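Local structure of glutathione S-transferase (Natrialba magadii ATCC 43099, 6GZF) at residues A[113-116]-A[117-121]; A[252-255]-A[256-260]; A[261-265]-A[266-270]; A[293-296]-A[297-301]. The protein probably catalyses glutathione-dependent reactions, as a Xi-class glutathione transferase of the glutathionyl-hydroquinone reductase type. All blocks are in the same frame, centred on the assembly; numbering follows the deposited sequence.

Contact 1: residues A[113-116]-A[117-121]; sequences DVDY and LRELY
Glu119 reaches back from helix 117-124 to the backbone of Asp115 and Tyr116, at a loop-to-helix junction in the thioredoxin-fold N-terminal domain. Its CG sits anti to its own carbonyl carbon (chi1 -63°). The chain then runs extended, antiparallel to the side chain of Val114. Glu119 OE2 accepts from Tyr116 N at 2.9 Å, and the N-H meets the carboxylate from above its plane. Asp115 N gives the same oxygen a second, weak bond of 3.0 Å. Glu119 N donates in turn to Tyr116 O at 3.3 Å. With an alanine here, the N-H groups of Asp115 and Tyr116 would probably lose their shared acceptor, and the loop could turn more freely. Asp115 OD2 lies 4.1 Å from Glu119 OE2; the two N-H groups probably offset this repulsion. On the buried side Val114 CG2 meets Leu120 CG at 3.8 Å. Arg118 has partners beyond the junction: a cation-pi contact with Trp16 and a long, weak ion pair with Asp95. Its side chain runs alongside Tyr116, and the two extend together. The guanidinium and ring planes differ by 22°, and Arg118 NH2 lies 3.9 Å from Tyr116 CD2.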
loop_
_atom_site.group_PDB
_atom_site.type_symbol
_atom_site.label_atom_id
_atom_site.label_comp_id
_atom_site.label_asym_id
_atom_site.label_seq_id
_atom_site.Cartn_x
_atom_site.Cartn_y
_atom_site.Cartn_z
ATOM N N ASP A 113 31.176 22.343 -1.083
ATOM C CA ASP A 113 30.483 22.518 0.194
ATOM C C ASP A 113 29.180 23.297 0.019
ATOM O O ASP A 113 28.937 24.291 0.704
ATOM C CB ASP A 113 31.394 23.223 1.207
ATOM C CG ASP A 113 30.843 23.177 2.620
ATOM O OD1 ASP A 113 30.052 22.260 2.923
ATOM O OD2 ASP A 113 31.198 24.062 3.426
ATOM N N VAL A 114 28.348 22.844 -0.911
ATOM C CA VAL A 114 27.089 23.521 -1.197
ATOM C C VAL A 114 25.973 23.036 -0.276
ATOM O O VAL A 114 26.012 21.913 0.227
ATOM C CB VAL A 114 26.662 23.319 -2.664
ATOM C CG1 VAL A 114 27.701 23.912 -3.602
ATOM C CG2 VAL A 114 26.455 21.843 -2.961
ATOM N N ASP A 115 24.984 23.894 -0.055
ATOM C CA ASP A 115 23.828 23.537 0.756
ATOM C C ASP A 115 22.909 22.592 -0.008
ATOM O O ASP A 115 22.394 21.623 0.549
ATOM C CB ASP A 115 23.059 24.788 1.182
ATOM C CG ASP A 115 23.885 25.713 2.052
ATOM O OD1 ASP A 115 24.612 25.211 2.935
ATOM O OD2 ASP A 115 23.807 26.944 1.852
ATOM N N TYR A 116 22.717 22.876 -1.292
ATOM C CA TYR A 116 21.791 22.105 -2.111
ATOM C C TYR A 116 22.435 21.647 -3.414
ATOM O O TYR A 116 23.394 22.250 -3.893
ATOM C CB TYR A 116 20.538 22.930 -2.403
ATOM C CG TYR A 116 19.955 23.582 -1.171
ATOM C CD1 TYR A 116 19.221 22.842 -0.256
ATOM C CD2 TYR A 116 20.142 24.934 -0.920
ATOM C CE1 TYR A 116 18.689 23.427 0.875
ATOM C CE2 TYR A 116 19.612 25.531 0.210
ATOM C CZ TYR A 116 18.886 24.771 1.103
ATOM O OH TYR A 116 18.355 25.358 2.228
ATOM N N LEU A 117 21.892 20.575 -3.985
ATOM C CA LEU A 117 22.429 19.995 -5.211
ATOM C C LEU A 117 22.217 20.909 -6.413
ATOM O O LEU A 117 22.959 20.838 -7.394
ATOM C CB LEU A 117 21.788 18.630 -5.475
ATOM C CG LEU A 117 22.522 17.693 -6.436
ATOM C CD1 LEU A 117 23.774 17.130 -5.783
ATOM C CD2 LEU A 117 21.604 16.572 -6.904
ATOM N N ARG A 118 21.206 21.767 -6.333
ATOM C CA ARG A 118 20.879 22.663 -7.436
ATOM C C ARG A 118 21.976 23.701 -7.661
ATOM O O ARG A 118 22.134 24.216 -8.766
ATOM C CB ARG A 118 19.536 23.353 -7.188
ATOM C CG ARG A 118 19.391 24.012 -5.825
ATOM C CD ARG A 118 17.948 24.439 -5.595
ATOM N NE ARG A 118 17.760 25.169 -4.344
ATOM C CZ ARG A 118 17.822 26.493 -4.233
ATOM N NH1 ARG A 118 18.072 27.239 -5.301
ATOM N NH2 ARG A 118 17.634 27.070 -3.054
ATOM N N GLU A 119 22.737 23.996 -6.611
ATOM C CA GLU A 119 23.864 24.915 -6.718
ATOM C C GLU A 119 24.952 24.333 -7.614
ATOM O O GLU A 119 25.613 25.058 -8.358
ATOM C CB GLU A 119 24.437 25.232 -5.335
ATOM C CG GLU A 119 23.472 25.947 -4.406
ATOM C CD GLU A 119 24.044 26.143 -3.015
ATOM O OE1 GLU A 119 25.072 26.840 -2.887
ATOM O OE2 GLU A 119 23.465 25.599 -2.051
ATOM N N LEU A 120 25.129 23.018 -7.536
ATOM C CA LEU A 120 26.144 22.325 -8.322
ATOM C C LEU A 120 25.815 22.353 -9.812
ATOM O O LEU A 120 26.702 22.539 -10.646
ATOM C CB LEU A 120 26.291 20.882 -7.840
ATOM C CG LEU A 120 27.091 20.708 -6.548
ATOM C CD1 LEU A 120 26.821 19.348 -5.933
ATOM C CD2 LEU A 120 28.577 20.894 -6.815
ATOM N N TYR A 121 24.540 22.163 -10.137
ATOM C CA TYR A 121 24.074 22.252 -11.518
ATOM C C TYR A 121 24.333 23.640 -12.094
ATOM O O TYR A 121 24.881 23.778 -13.189
ATOM C CB TYR A 121 22.581 21.927 -11.612
ATOM C CG TYR A 121 22.250 20.450 -11.586
ATOM C CD1 TYR A 121 22.314 19.721 -10.405
ATOM C CD2 TYR A 121 21.855 19.790 -12.743
ATOM C CE1 TYR A 121 22.006 18.372 -10.381
ATOM C CE2 TYR A 121 21.543 18.443 -12.729
ATOM C CZ TYR A 121 21.620 17.740 -11.547
ATOM O OH TYR A 121 21.309 16.400 -11.530
#

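Contact 2: residues A[252-255]-A[256-260]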
loop_
_atom_site.group_PDB
_atom_site.type_symbol
_atom_site.label_atom_id
_atom_site.label_comp_id
_atom_site.label_asym_id
_atom_site.label_seq_id
_atom_site.Cartn_x
_atom_site.Cartn_y
_atom_site.Cartn_z
ATOM N N ASN A 252 9.015 -3.027 0.397
ATOM C CA ASN A 252 9.005 -2.058 1.488
ATOM C C ASN A 252 8.385 -0.727 1.077
ATOM O O ASN A 252 7.908 0.031 1.922
ATOM C CB ASN A 252 10.423 -1.823 2.015
ATOM C CG ASN A 252 10.795 -2.774 3.139
ATOM O OD1 ASN A 252 11.374 -3.834 2.905
ATOM N ND2 ASN A 252 10.464 -2.394 4.369
ATOM N N VAL A 253 8.394 -0.444 -0.222
ATOM C CA VAL A 253 7.931 0.849 -0.718
ATOM C C VAL A 253 6.930 0.736 -1.868
ATOM O O VAL A 253 5.768 1.114 -1.723
ATOM C CB VAL A 253 9.115 1.717 -1.188
ATOM C CG1 VAL A 253 8.611 2.979 -1.864
ATOM C CG2 VAL A 253 10.024 2.060 -0.018
ATOM N N TYR A 254 7.390 0.218 -3.003
ATOM C CA TYR A 254 6.603 0.200 -4.236
ATOM C C TYR A 254 5.252 -0.494 -4.076
ATOM O O TYR A 254 4.242 -0.040 -4.616
ATOM C CB TYR A 254 7.397 -0.480 -5.352
ATOM C CG TYR A 254 8.647 0.265 -5.767
ATOM C CD1 TYR A 254 8.751 1.640 -5.595
ATOM C CD2 TYR A 254 9.725 -0.409 -6.325
ATOM C CE1 TYR A 254 9.893 2.322 -5.973
ATOM C CE2 TYR A 254 10.869 0.265 -6.704
ATOM C CZ TYR A 254 10.947 1.630 -6.527
ATOM O OH TYR A 254 12.086 2.304 -6.904
ATOM N N HIS A 255 5.247 -1.590 -3.327
ATOM C CA HIS A 255 4.053 -2.403 -3.131
ATOM C C HIS A 255 2.933 -1.635 -2.429
ATOM O O HIS A 255 1.766 -1.736 -2.810
ATOM C CB HIS A 255 4.412 -3.658 -2.332
ATOM C CG HIS A 255 3.297 -4.650 -2.219
ATOM N ND1 HIS A 255 2.191 -4.442 -1.425
ATOM C CD2 HIS A 255 3.124 -5.863 -2.794
ATOM C CE1 HIS A 255 1.383 -5.482 -1.516
ATOM N NE2 HIS A 255 1.926 -6.359 -2.343
ATOM N N THR A 256 3.295 -0.865 -1.408
ATOM C CA THR A 256 2.310 -0.158 -0.597
ATOM C C THR A 256 2.200 1.318 -0.962
ATOM O O THR A 256 1.116 1.808 -1.281
ATOM C CB THR A 256 2.645 -0.268 0.900
ATOM O OG1 THR A 256 2.563 -1.638 1.309
ATOM C CG2 THR A 256 1.673 0.560 1.725
ATOM N N HIS A 257 3.328 2.018 -0.906
ATOM C CA HIS A 257 3.358 3.456 -1.153
ATOM C C HIS A 257 2.930 3.803 -2.577
ATOM O O HIS A 257 2.204 4.772 -2.795
ATOM C CB HIS A 257 4.756 4.013 -0.876
ATOM C CG HIS A 257 4.871 5.489 -1.087
ATOM N ND1 HIS A 257 4.071 6.400 -0.428
ATOM C CD2 HIS A 257 5.691 6.217 -1.882
ATOM C CE1 HIS A 257 4.393 7.622 -0.809
ATOM N NE2 HIS A 257 5.374 7.539 -1.690
ATOM N N PHE A 258 3.384 3.009 -3.541
ATOM C CA PHE A 258 3.035 3.234 -4.940
ATOM C C PHE A 258 1.887 2.331 -5.383
ATOM O O PHE A 258 1.526 2.307 -6.561
ATOM C CB PHE A 258 4.253 3.016 -5.841
ATOM C CG PHE A 258 5.174 4.202 -5.913
ATOM C CD1 PHE A 258 4.823 5.405 -5.324
ATOM C CD2 PHE A 258 6.386 4.116 -6.575
ATOM C CE1 PHE A 258 5.666 6.497 -5.392
ATOM C CE2 PHE A 258 7.233 5.205 -6.645
ATOM C CZ PHE A 258 6.872 6.397 -6.054
ATOM N N MET A 259 1.331 1.588 -4.430
ATOM C CA MET A 259 0.153 0.751 -4.657
ATOM C C MET A 259 0.339 -0.292 -5.759
ATOM O O MET A 259 -0.605 -0.618 -6.478
ATOM C CB MET A 259 -1.060 1.630 -4.974
ATOM C CG MET A 259 -1.944 1.912 -3.770
ATOM S SD MET A 259 -3.175 3.195 -4.058
ATOM C CE MET A 259 -2.249 4.657 -3.599
ATOM N N CYS A 260 1.554 -0.814 -5.888
ATOM C CA CYS A 260 1.807 -1.942 -6.778
ATOM C C CYS A 260 1.598 -3.235 -5.999
ATOM O O CYS A 260 2.546 -3.968 -5.724
ATOM C CB CYS A 260 3.224 -1.878 -7.352
ATOM S SG CYS A 260 3.570 -0.383 -8.310
HETATM O O HOH W 1 0.641 -2.969 0.239
#
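His255 lays its imidazole against the backbone of Cys260, five residues on. CG is anti to the backbone N (chi1 -173°), which lays the ring beside its own carbonyl, within reach of Cys260 O. CB starts near Cys260 O. His255 CG comes to 3.6 Å from Cys260 O and His255 CD2 to 3.5 Å from the same atom, with the Cys260 carbonyl carbon over one ring face. His255 ND1 points to water 1, which lies in the ring plane 2.7 Å away. That water also hydrogen-bonds Thr256 OG1, which in turn bonds Asn261 ND2 of the second subunit. CE1 rests on Asn261 of the same chain. His255 NE2 hydrogen-bonds Tyr264 OH of the second subunit, and the ring meets those of His255 and Tyr264 of that subunit. The backbone here leaves helix 250-254 of the GST C-terminal helical domain through a widened, pi-type turn. His257 N bonds Val253 O at 2.7 Å. Met259 takes a positive phi (58°), and the chain turns back so that Cys260 N donates to Tyr254 O at 3.1 Å. Phe258 N adds a weak bond to the same oxygen. The Tyr254 and Phe258 rings lie almost parallel, offset so far that they scarcely overlap, with Tyr254 CD1 3.6 Å from Phe258 CD2. Tyr254 OH bonds Tyr196 OH, the predicted proton donor/acceptor. Tyr254 itself is predicted to lower the pKa of the active-site cysteine.

Contact 3: residues A[261-265]-A[266-270]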
loop_
_atom_site.group_PDB
_atom_site.type_symbol
_atom_site.label_atom_id
_atom_site.label_comp_id
_atom_site.label_asym_id
_atom_site.label_seq_id
_atom_site.Cartn_x
_atom_site.Cartn_y
_atom_site.Cartn_z
ATOM N N ASN A 261 0.344 -3.512 -5.651
ATOM C CA ASN A 261 0.034 -4.532 -4.654
ATOM C C ASN A 261 -0.611 -5.810 -5.188
ATOM O O ASN A 261 -1.490 -6.378 -4.540
ATOM C CB ASN A 261 -0.878 -3.927 -3.585
ATOM C CG ASN A 261 -2.226 -3.502 -4.139
ATOM O OD1 ASN A 261 -2.383 -3.308 -5.345
ATOM N ND2 ASN A 261 -3.210 -3.360 -3.257
ATOM N N VAL A 262 -0.178 -6.271 -6.354
ATOM C CA VAL A 262 -0.677 -7.536 -6.880
ATOM C C VAL A 262 -0.022 -8.703 -6.147
ATOM O O VAL A 262 -0.694 -9.651 -5.744
ATOM C CB VAL A 262 -0.428 -7.669 -8.394
ATOM C CG1 VAL A 262 -0.833 -9.053 -8.881
ATOM C CG2 VAL A 262 -1.189 -6.591 -9.150
ATOM N N GLN A 263 1.291 -8.621 -5.964
ATOM C CA GLN A 263 2.030 -9.686 -5.299
ATOM C C GLN A 263 3.354 -9.188 -4.729
ATOM O O GLN A 263 4.012 -8.330 -5.319
ATOM C CB GLN A 263 2.284 -10.842 -6.272
ATOM C CG GLN A 263 2.840 -12.096 -5.618
ATOM C CD GLN A 263 3.149 -13.192 -6.618
ATOM O OE1 GLN A 263 2.269 -13.656 -7.341
ATOM N NE2 GLN A 263 4.407 -13.616 -6.661
ATOM N N TYR A 264 3.728 -9.721 -3.570
ATOM C CA TYR A 264 5.055 -9.493 -3.011
ATOM C C TYR A 264 6.113 -10.052 -3.954
ATOM O O TYR A 264 5.872 -11.038 -4.649
ATOM C CB TYR A 264 5.191 -10.153 -1.636
ATOM C CG TYR A 264 4.759 -9.303 -0.461
ATOM C CD1 TYR A 264 5.077 -7.953 -0.396
ATOM C CD2 TYR A 264 4.048 -9.861 0.594
ATOM C CE1 TYR A 264 4.688 -7.180 0.684
ATOM C CE2 TYR A 264 3.655 -9.096 1.676
ATOM C CZ TYR A 264 3.977 -7.757 1.717
ATOM O OH TYR A 264 3.586 -6.996 2.795
ATOM N N ILE A 265 7.282 -9.423 -3.980
ATOM C CA ILE A 265 8.417 -9.989 -4.699
ATOM C C ILE A 265 8.834 -11.282 -4.007
ATOM O O ILE A 265 9.234 -12.252 -4.655
ATOM C CB ILE A 265 9.602 -9.005 -4.765
ATOM C CG1 ILE A 265 9.280 -7.857 -5.720
ATOM C CG2 ILE A 265 10.869 -9.708 -5.224
ATOM C CD1 ILE A 265 9.065 -8.294 -7.153
ATOM N N ARG A 266 8.698 -11.302 -2.684
ATOM C CA ARG A 266 9.076 -12.465 -1.889
ATOM C C ARG A 266 8.132 -13.647 -2.110
ATOM O O ARG A 266 8.419 -14.763 -1.679
ATOM C CB ARG A 266 9.120 -12.107 -0.401
ATOM C CG ARG A 266 7.759 -12.027 0.271
ATOM C CD ARG A 266 7.904 -11.826 1.771
ATOM N NE ARG A 266 6.613 -11.674 2.438
ATOM C CZ ARG A 266 6.470 -11.405 3.732
ATOM N NH1 ARG A 266 7.539 -11.259 4.502
ATOM N NH2 ARG A 266 5.258 -11.282 4.256
ATOM N N GLU A 267 7.010 -13.401 -2.780
ATOM C CA GLU A 267 6.056 -14.463 -3.079
ATOM C C GLU A 267 6.386 -15.166 -4.393
ATOM O O GLU A 267 5.882 -16.256 -4.663
ATOM C CB GLU A 267 4.631 -13.910 -3.122
ATOM C CG GLU A 267 4.030 -13.639 -1.754
ATOM C CD GLU A 267 2.549 -13.316 -1.821
ATOM O OE1 GLU A 267 2.193 -12.264 -2.395
ATOM O OE2 GLU A 267 1.743 -14.115 -1.301
ATOM N N PHE A 268 7.232 -14.541 -5.207
ATOM C CA PHE A 268 7.685 -15.159 -6.451
ATOM C C PHE A 268 8.632 -16.320 -6.165
ATOM O O PHE A 268 9.495 -16.231 -5.291
ATOM C CB PHE A 268 8.367 -14.130 -7.354
ATOM C CG PHE A 268 7.410 -13.234 -8.088
ATOM C CD1 PHE A 268 6.865 -13.629 -9.299
ATOM C CD2 PHE A 268 7.059 -11.997 -7.574
ATOM C CE1 PHE A 268 5.986 -12.811 -9.981
ATOM C CE2 PHE A 268 6.178 -11.173 -8.252
ATOM C CZ PHE A 268 5.642 -11.581 -9.457
ATOM N N ASP A 269 8.465 -17.409 -6.911
ATOM C CA ASP A 269 9.256 -18.618 -6.706
ATOM C C ASP A 269 10.746 -18.404 -6.954
ATOM O O ASP A 269 11.584 -18.990 -6.268
ATOM C CB ASP A 269 8.750 -19.745 -7.612
ATOM C CG ASP A 269 7.338 -20.180 -7.274
ATOM O OD1 ASP A 269 6.958 -20.107 -6.087
ATOM O OD2 ASP A 269 6.608 -20.599 -8.197
ATOM N N ASN A 270 11.073 -17.566 -7.931
ATOM C CA ASN A 270 12.453 -17.450 -8.386
ATOM C C ASN A 270 13.067 -16.061 -8.210
ATOM O O ASN A 270 14.281 -15.938 -8.063
ATOM C CB ASN A 270 12.545 -17.868 -9.855
ATOM C CG ASN A 270 11.997 -19.262 -10.098
ATOM O OD1 ASN A 270 11.219 -19.483 -11.026
ATOM N ND2 ASN A 270 12.396 -20.209 -9.258
#
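Gln263 spreads its side chain over Glu267 and Phe268, in a tight turn of the loop between helices 250-254 and 271-279 at the dimer interface of the GST C-terminal domain. Its chain is extended, with CG anti to the backbone N (chi1 -170°). Gln263 CG passes Glu267 OE1 at 3.3 Å. The amide then ends above the Phe268 ring: Gln263 NE2 stands over the centre of one face, 3.2 Å from Phe268 CD2. The amide is turned 38° from the ring plane. Replacing the Phe268 ring by an alanine is likely to leave a gap beneath the Gln263 amide and free that group to turn. Tyr264 is held from two directions. Tyr264 N donates to Glu267 OE1 at 3.2 Å, on the anti lone pair, and the tyrosine ring lies beside Arg266. The Arg266 chain starts between its own N and carbonyl carbon (chi1 78°) and then runs straight, side by side with the tyrosine. Arg266 NE comes to 3.6 Å from Tyr264 CD2. The polar ends look across the interface. Arg266 NH2 makes a salt bridge with Glu267 OE1 of the second subunit, Glu267 OE1 does the same with Arg266 there, and Tyr264 OH bonds His255 NE2 of that subunit. Ile265 CD1 packs 4.2 Å from Phe268 CE2, and Phe268 N donates to Ile265 O at 3.1 Å.

Contact 4: residues A[293-296]-A[297-301]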
loop_
_atom_site.group_PDB
_atom_site.type_symbol
_atom_site.label_atom_id
_atom_site.label_comp_id
_atom_site.label_asym_id
_atom_site.label_seq_id
_atom_site.Cartn_x
_atom_site.Cartn_y
_atom_site.Cartn_z
ATOM N N ILE A 293 15.781 4.716 2.320
ATOM C CA ILE A 293 14.764 4.398 1.324
ATOM C C ILE A 293 13.356 4.662 1.849
ATOM O O ILE A 293 12.564 5.349 1.203
ATOM C CB ILE A 293 14.868 2.927 0.873
ATOM C CG1 ILE A 293 16.169 2.700 0.100
ATOM C CG2 ILE A 293 13.679 2.547 0.009
ATOM C CD1 ILE A 293 16.422 1.250 -0.258
ATOM N N THR A 294 13.050 4.119 3.022
ATOM C CA THR A 294 11.720 4.260 3.607
ATOM C C THR A 294 11.421 5.702 4.008
ATOM O O THR A 294 10.288 6.165 3.882
ATOM C CB THR A 294 11.545 3.353 4.839
ATOM O OG1 THR A 294 12.592 3.616 5.783
ATOM C CG2 THR A 294 11.592 1.890 4.434
ATOM N N GLU A 295 12.436 6.410 4.491
ATOM C CA GLU A 295 12.249 7.789 4.930
ATOM C C GLU A 295 11.942 8.707 3.752
ATOM O O GLU A 295 11.101 9.602 3.852
ATOM C CB GLU A 295 13.487 8.299 5.673
ATOM C CG GLU A 295 13.322 9.706 6.234
ATOM C CD GLU A 295 14.595 10.257 6.843
ATOM O OE1 GLU A 295 15.537 9.469 7.070
ATOM O OE2 GLU A 295 14.650 11.480 7.094
ATOM N N HIS A 296 12.628 8.482 2.639
ATOM C CA HIS A 296 12.436 9.308 1.454
ATOM C C HIS A 296 11.042 9.134 0.865
ATOM O O HIS A 296 10.272 10.083 0.783
ATOM C CB HIS A 296 13.491 8.981 0.397
ATOM C CG HIS A 296 13.282 9.690 -0.906
ATOM N ND1 HIS A 296 13.661 10.998 -1.115
ATOM C CD2 HIS A 296 12.736 9.266 -2.073
ATOM C CE1 HIS A 296 13.355 11.351 -2.349
ATOM N NE2 HIS A 296 12.792 10.320 -2.953
ATOM N N TYR A 297 10.711 7.914 0.466
ATOM C CA TYR A 297 9.478 7.679 -0.274
ATOM C C TYR A 297 8.212 7.955 0.535
ATOM O O TYR A 297 7.187 8.329 -0.031
ATOM C CB TYR A 297 9.456 6.246 -0.801
ATOM C CG TYR A 297 10.381 6.039 -1.975
ATOM C CD1 TYR A 297 11.742 5.841 -1.784
ATOM C CD2 TYR A 297 9.897 6.056 -3.276
ATOM C CE1 TYR A 297 12.592 5.659 -2.854
ATOM C CE2 TYR A 297 10.740 5.875 -4.353
ATOM C CZ TYR A 297 12.087 5.676 -4.136
ATOM O OH TYR A 297 12.933 5.496 -5.205
ATOM N N TYR A 298 8.280 7.790 1.850
ATOM C CA TYR A 298 7.086 7.944 2.678
ATOM C C TYR A 298 6.887 9.357 3.232
ATOM O O TYR A 298 5.785 9.698 3.657
ATOM C CB TYR A 298 7.108 6.938 3.834
ATOM C CG TYR A 298 6.740 5.527 3.420
ATOM C CD1 TYR A 298 5.419 5.181 3.162
ATOM C CD2 TYR A 298 7.711 4.540 3.296
ATOM C CE1 TYR A 298 5.076 3.896 2.783
ATOM C CE2 TYR A 298 7.377 3.252 2.919
ATOM C CZ TYR A 298 6.058 2.936 2.665
ATOM O OH TYR A 298 5.720 1.655 2.289
ATOM N N THR A 299 7.934 10.179 3.227
ATOM C CA THR A 299 7.828 11.524 3.802
ATOM C C THR A 299 8.144 12.659 2.822
ATOM O O THR A 299 7.996 13.830 3.167
ATOM C CB THR A 299 8.757 11.687 5.026
ATOM O OG1 THR A 299 10.116 11.811 4.590
ATOM C CG2 THR A 299 8.627 10.501 5.970
ATOM N N THR A 300 8.572 12.319 1.609
ATOM C CA THR A 300 8.961 13.333 0.628
ATOM C C THR A 300 7.847 13.519 -0.411
ATOM O O THR A 300 7.816 14.512 -1.140
ATOM C CB THR A 300 10.329 12.954 -0.034
ATOM O OG1 THR A 300 11.401 13.435 0.787
ATOM C CG2 THR A 300 10.499 13.520 -1.438
ATOM N N HIS A 301 6.899 12.586 -0.434
ATOM C CA HIS A 301 5.777 12.651 -1.370
ATOM C C HIS A 301 4.463 13.025 -0.677
ATOM O O HIS A 301 3.739 12.148 -0.209
ATOM C CB HIS A 301 5.613 11.312 -2.092
ATOM C CG HIS A 301 6.821 10.888 -2.870
ATOM N ND1 HIS A 301 6.941 9.637 -3.430
ATOM C CD2 HIS A 301 7.960 11.553 -3.177
ATOM C CE1 HIS A 301 8.106 9.546 -4.052
ATOM N NE2 HIS A 301 8.740 10.696 -3.914
HETATM O O HOH W 2 11.829 12.533 6.713
#
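Thr299 OG1 donates to Glu295 O, one turn back near the end of helix 290-299 in the C-terminal domain. The same hydroxyl accepts from water 2 at 2.8 Å. Water 2 also donates to Glu295 OE2, which has a salt bridge with Lys103. The main chain is satisfied in helical fashion. Tyr297 N reaches Ile293 O at 3.2 Å, almost straight (176°). Tyr298 N donates to Thr294 O, and Thr300 N to His296 O at 2.9 Å. The bonds from Thr299 N to Glu295 O and His296 O are both weak. His296 CG lies anti to the backbone N (chi1 174°), which puts the ring toward Tyr297 and Thr300. Its CD2 edge meets the Tyr297 face, with His296 CD2 3.6 Å from Tyr297 CD1. Thr300 CB lies over a face of the imidazole in a CH-pi contact. His296 ND1 bonds Pro90 O, and His301 NE2 stands 4.2 Å from His296 NE2. His301 ND1 bonds His257 NE2. Tyr298 OH bonds Asn252 O. Tyr297 OH bonds Tyr196 OH, the predicted proton donor/acceptor. A carbonyl oxygen can only accept, so His296 ND1 probably carries a proton; Tyr297 OH lies in the predicted active site, its effect on the cysteine only predicted.

The contacts follow one another along the chain. Contact 1 lies in the N-terminal thioredoxin-like domain, and contacts 2, 3 and 4 lie in the helical C-terminal domain. Contacts 2 and 3 share the loop after helix 250-254. Their centres are about 12 Å apart, they touch, and both face the second subunit. Contact 4, on helix 290-299, has its centre about 11 Å from that of contact 2. Probable hydrogen bonds join His257 NE2 with His301 ND1 and Asn252 O with Tyr298 OH. Contact 1 sits about 21 Å from contact 4 and about 39 Å from contact 3, centre to centre. Contact 2 thus links the dimer interface to the tyrosines predicted to tune the active-site cysteine, while contact 1 borders the predicted glutathione site.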